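Enterobactin synthetase component F-related protein (Vibrio cholerae serotype O1, PDB 4OXI) probably activates glycine with ATP to form glycyl-adenylate, as the adenylation enzyme of a lipopolysaccharide-modification pathway that gives resistance to antimicrobial peptides. Local coordinates at residues 130-135 against 531-536; 137-142 against 229-234. All coordinates share one frame; numbering follows the deposited sequence.

Interactions 1 and 2 use neighbouring parts of helix 133-142, and their centres lie 15 Å apart. Interaction 1 takes the start of this helix, with the loop before it, to a loop of the small C-terminal part of the enzyme. Interaction 2 takes the later turns to strand 230-235 within the large N-terminal part. One contact therefore crosses between the two parts and the other stays inside one of them. The first relies largely on waters, the second on a direct salt bridge. Neither touches the bound glycyl-adenosine-5'-phosphate directly: the side chains of Asn-536 and Arg-231 are each about 13 Å from it.

Interaction 1: residues 130-135 against 531-536; sequences RATTEQ and CKQQLN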
# COMPACT_ATOMS: atom_id res chain seq x y z
N ARG A 130 -0.01 1.89 14.19
CA ARG A 130 0.75 2.62 15.21
C ARG A 130 0.56 4.13 15.15
O ARG A 130 1.37 4.89 15.67
CB ARG A 130 2.22 2.20 15.16
CG ARG A 130 2.36 0.69 15.40
CD ARG A 130 3.78 0.23 15.62
NE ARG A 130 4.58 0.42 14.42
CZ ARG A 130 5.88 0.16 14.35
NH1 ARG A 130 6.53 0.38 13.20
NH2 ARG A 130 6.54 -0.29 15.41
N ALA A 131 -0.52 4.58 14.52
CA ALA A 131 -0.87 5.99 14.57
C ALA A 131 -1.34 6.35 15.97
O ALA A 131 -2.05 5.57 16.63
CB ALA A 131 -1.96 6.32 13.56
N THR A 132 -0.96 7.54 16.40
CA THR A 132 -1.38 8.06 17.69
C THR A 132 -2.78 8.61 17.58
O THR A 132 -3.30 8.84 16.47
CB THR A 132 -0.49 9.22 18.14
OG1 THR A 132 -0.68 10.34 17.26
CG2 THR A 132 0.98 8.80 18.12
N THR A 133 -3.37 8.83 18.74
CA THR A 133 -4.68 9.43 18.84
C THR A 133 -4.75 10.71 18.01
O THR A 133 -5.68 10.91 17.22
CB THR A 133 -4.98 9.75 20.30
OG1 THR A 133 -5.06 8.51 21.01
CG2 THR A 133 -6.29 10.49 20.43
N GLU A 134 -3.74 11.55 18.17
CA GLU A 134 -3.68 12.83 17.47
C GLU A 134 -3.59 12.65 15.96
O GLU A 134 -4.25 13.38 15.21
CB GLU A 134 -2.48 13.63 17.98
CG GLU A 134 -2.32 14.99 17.33
CD GLU A 134 -1.19 15.80 17.96
OE1 GLU A 134 -1.09 15.81 19.21
OE2 GLU A 134 -0.40 16.42 17.20
N GLN A 135 -2.79 11.69 15.52
CA GLN A 135 -2.63 11.46 14.09
C GLN A 135 -3.93 10.96 13.46
O GLN A 135 -4.26 11.34 12.33
CB GLN A 135 -1.48 10.47 13.82
CG GLN A 135 -0.09 11.10 13.94
CD GLN A 135 0.95 10.12 14.46
OE1 GLN A 135 0.73 8.90 14.46
NE2 GLN A 135 2.07 10.64 14.92
N CYS A 531 10.03 12.50 19.44
CA CYS A 531 9.95 11.99 18.08
C CYS A 531 8.90 10.88 17.92
O CYS A 531 8.23 10.80 16.88
CB CYS A 531 11.31 11.49 17.60
SG CYS A 531 12.44 12.82 17.19
N LYS A 532 8.75 10.05 18.95
CA LYS A 532 7.82 8.92 18.91
C LYS A 532 6.36 9.37 18.84
O LYS A 532 5.49 8.61 18.45
CB LYS A 532 8.04 7.99 20.11
CG LYS A 532 9.33 7.19 20.03
CD LYS A 532 9.65 6.47 21.34
CE LYS A 532 10.92 5.62 21.21
NZ LYS A 532 11.33 4.97 22.49
N GLN A 533 6.11 10.62 19.22
CA GLN A 533 4.77 11.19 19.13
C GLN A 533 4.50 11.83 17.76
O GLN A 533 3.38 12.25 17.49
CB GLN A 533 4.53 12.23 20.24
CG GLN A 533 4.88 11.73 21.64
CD GLN A 533 4.32 10.35 21.93
OE1 GLN A 533 3.17 10.04 21.57
NE2 GLN A 533 5.12 9.50 22.58
N GLN A 534 5.51 11.92 16.91
CA GLN A 534 5.36 12.66 15.66
C GLN A 534 5.76 11.88 14.42
O GLN A 534 5.55 12.34 13.30
CB GLN A 534 6.13 13.99 15.73
CG GLN A 534 5.56 14.93 16.80
CD GLN A 534 6.51 16.06 17.16
OE1 GLN A 534 6.94 16.82 16.30
NE2 GLN A 534 6.83 16.18 18.46
N LEU A 535 6.35 10.71 14.63
CA LEU A 535 6.77 9.83 13.55
C LEU A 535 6.36 8.41 13.89
O LEU A 535 6.34 8.01 15.06
CB LEU A 535 8.30 9.86 13.38
CG LEU A 535 9.00 11.10 12.83
CD1 LEU A 535 10.50 10.91 12.86
CD2 LEU A 535 8.53 11.39 11.42
N ASN A 536 6.05 7.63 12.86
CA ASN A 536 5.95 6.19 13.00
C ASN A 536 7.30 5.64 13.49
O ASN A 536 8.34 6.06 13.01
CB ASN A 536 5.59 5.59 11.65
CG ASN A 536 5.31 4.10 11.72
OD1 ASN A 536 6.23 3.27 11.79
ND2 ASN A 536 4.03 3.74 11.69
O HOH W 1 3.30 0.72 11.64
O HOH W 2 0.83 12.35 17.88
O HOH W 3 4.11 8.80 16.18
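Arg-130 reaches across to Asn-536, and the two side chains cross at about a right angle. The guanidinium and amide planes are 71° apart. Asn-536 OD1 is hydrogen-bonded to Thr-538, and Arg-130 NH1 lies 3.2 Å from it. A water joins the two side chains, accepting from Arg-130 NE and from Asn-536 ND2, at 3.1 Å each. Asn-536 has CG anti to its own backbone N (chi1 -174°), which brings the amide to the arginine. Thr-132 comes next and has two roles. Its methyl CG2 rests 4.2 Å from Gln-533 O. Its hydroxyl shares a second water with that same carbonyl, and the water donates to Gln-533 O. The hydroxyl also caps helix 133-142: Gln-135 N donates to Thr-132 OG1 at 3.0 Å. Gln-135 returns the bond, its OE1 accepting from Thr-132 N at 2.9 Å. That N-H approaches from above the amide plane, 54° out of it. Holding OE1 in this way helps fix the rotation of the amide and leaves NE2 facing the other segment. Gln-135 NE2 is 3.3 Å from Gln-533 O, but at an angle too poor for a hydrogen bond. Gln-135 NE2 donates instead to a third water, at 3.0 Å, and this water donates to Lys-532 O and Leu-535 O. The loop is thus met mainly at its carbonyls, while Leu-535 turns its side chain away to helix 480-491. The local motif is an N-terminal capping box. In the fold, this is a water-bridged surface contact between the large N-terminal and small C-terminal domains of an adenylate-forming enzyme. Leu-535 begins the sequence LNPTFVP, which loosely resembles the LPxYMxP core motif and probably corresponds to it.

Interaction 2: residues 137-142 against 229-234; sequences QETLIA and PKRIAV
Arg-231 grips the carboxylate of Glu-138 end-on with two nitrogens, forming a bidentate salt bridge. Arg-231 NH2 donates to Glu-138 OE1 at 2.8 Å, and Arg-231 NH1 donates to Glu-138 OE2 at 2.9 Å. Both oxygens use their syn lone pairs. The fit is not flat: the carboxylate and guanidinium planes are 32° apart, and both oxygens sit tilted from the guanidinium plane. The two side chains come from opposite directions. Glu-138 bends at chi2 (-80°), and Arg-231 bends at chi3 (-73°), which lets their charged ends meet. The methyl of Ala-142 lies over the centre of one guanidinium face, with CB 3.4 Å from Arg-231 CZ. This is tight packing. Pro-229 lies toward the rim of the opposite face through its carbonyl carbon, and its ring atom CG is 4.0 Å from Glu-138 OE2. Thr-139 OG1 stands at the guanidinium edge, 3.9 Å from Arg-231 NH1, but its hydrogen-bond partners are Gln-221 OE1 and Gln-135 O. Gln-221 OE1 also takes a weak hydrogen bond from Arg-231 NH1, so it links the helix to the arginine. Lys-228 adds a long, weak ion pair to Glu-138 OE1, which may help to keep the carboxylate ionised. Further out, strand 230-235 pairs antiparallel with strand 216-222, while Leu-140 packs on helix 155-164 on the far side of helix 133-142. The short helix and strand axes approach to 11.0 Å, a distance that Arg-231 and Glu-138 cover between them. The arrangement is a helix-to-strand salt bridge in the N-terminal domain. The signature TSGSTGKPK, the phosphate-binding loop of adenylate-forming enzymes, ends in Pro-229 and Lys-230, so its last residue already opens the strand.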
# COMPACT_ATOMS: atom_id res chain seq x y z
N GLN A 137 -6.99 11.63 14.59
CA GLN A 137 -7.86 12.82 14.55
C GLN A 137 -7.56 13.65 13.30
O GLN A 137 -8.47 14.08 12.59
CB GLN A 137 -7.68 13.68 15.81
CG GLN A 137 -8.61 13.38 16.99
CD GLN A 137 -8.13 13.99 18.34
OE1 GLN A 137 -6.96 14.38 18.47
NE2 GLN A 137 -9.02 14.05 19.33
N GLU A 138 -6.28 13.89 13.03
CA GLU A 138 -5.89 14.66 11.85
C GLU A 138 -6.40 13.99 10.58
O GLU A 138 -6.90 14.65 9.66
CB GLU A 138 -4.36 14.87 11.81
CG GLU A 138 -3.87 15.94 10.80
CD GLU A 138 -3.79 15.44 9.33
OE1 GLU A 138 -3.83 16.30 8.40
OE2 GLU A 138 -3.67 14.21 9.09
N THR A 139 -6.31 12.66 10.53
CA THR A 139 -6.79 11.91 9.37
C THR A 139 -8.31 12.00 9.17
O THR A 139 -8.77 12.25 8.06
CB THR A 139 -6.39 10.44 9.46
OG1 THR A 139 -4.96 10.34 9.45
CG2 THR A 139 -6.96 9.65 8.28
N LEU A 140 -9.07 11.80 10.25
CA LEU A 140 -10.53 11.90 10.19
C LEU A 140 -10.97 13.28 9.74
O LEU A 140 -11.94 13.44 8.98
CB LEU A 140 -11.14 11.60 11.57
CG LEU A 140 -10.86 10.21 12.13
CD1 LEU A 140 -11.50 10.07 13.49
CD2 LEU A 140 -11.40 9.13 11.18
N ILE A 141 -10.25 14.29 10.21
CA ILE A 141 -10.58 15.66 9.84
C ILE A 141 -10.25 15.90 8.37
O ILE A 141 -11.09 16.37 7.61
CB ILE A 141 -9.84 16.67 10.72
CG1 ILE A 141 -10.55 16.79 12.07
CG2 ILE A 141 -9.82 18.03 10.05
CD1 ILE A 141 -9.67 17.41 13.16
N ALA A 142 -9.03 15.55 7.96
CA ALA A 142 -8.62 15.77 6.57
C ALA A 142 -9.51 15.04 5.57
O ALA A 142 -9.77 15.54 4.48
CB ALA A 142 -7.16 15.38 6.38
N PRO A 229 0.81 14.96 6.21
CA PRO A 229 0.69 13.85 5.26
C PRO A 229 0.05 14.30 3.95
O PRO A 229 -0.85 15.15 3.95
CB PRO A 229 -0.24 12.86 5.98
CG PRO A 229 -0.11 13.21 7.44
CD PRO A 229 0.07 14.70 7.46
N LYS A 230 0.52 13.74 2.84
CA LYS A 230 -0.15 13.89 1.57
C LYS A 230 -1.19 12.79 1.54
O LYS A 230 -0.94 11.67 2.03
CB LYS A 230 0.82 13.68 0.42
CG LYS A 230 1.87 14.77 0.29
CD LYS A 230 2.88 14.42 -0.80
CE LYS A 230 3.90 15.53 -0.99
NZ LYS A 230 4.84 15.18 -2.10
N ARG A 231 -2.36 13.09 0.99
CA ARG A 231 -3.37 12.07 0.84
C ARG A 231 -3.72 11.78 -0.61
O ARG A 231 -3.79 12.69 -1.45
CB ARG A 231 -4.59 12.39 1.67
CG ARG A 231 -4.49 11.69 3.02
CD ARG A 231 -5.33 12.33 4.05
NE ARG A 231 -4.75 13.60 4.47
CZ ARG A 231 -4.19 13.80 5.65
NH1 ARG A 231 -4.13 12.80 6.54
NH2 ARG A 231 -3.70 15.00 5.95
N ILE A 232 -3.93 10.50 -0.89
CA ILE A 232 -4.10 10.04 -2.25
C ILE A 232 -5.39 9.25 -2.32
O ILE A 232 -5.51 8.17 -1.74
CB ILE A 232 -2.93 9.14 -2.63
CG1 ILE A 232 -1.63 9.95 -2.63
CG2 ILE A 232 -3.15 8.49 -3.97
CD1 ILE A 232 -0.39 9.08 -2.66
N ALA A 233 -6.37 9.82 -3.02
CA ALA A 233 -7.66 9.18 -3.17
C ALA A 233 -7.70 8.45 -4.51
O ALA A 233 -7.54 9.07 -5.56
CB ALA A 233 -8.77 10.22 -3.08
N VAL A 234 -7.91 7.14 -4.46
CA VAL A 234 -7.89 6.28 -5.64
C VAL A 234 -9.33 5.93 -6.02
O VAL A 234 -10.11 5.46 -5.18
CB VAL A 234 -7.09 5.00 -5.34
CG1 VAL A 234 -7.20 4.00 -6.49
CG2 VAL A 234 -5.63 5.33 -5.06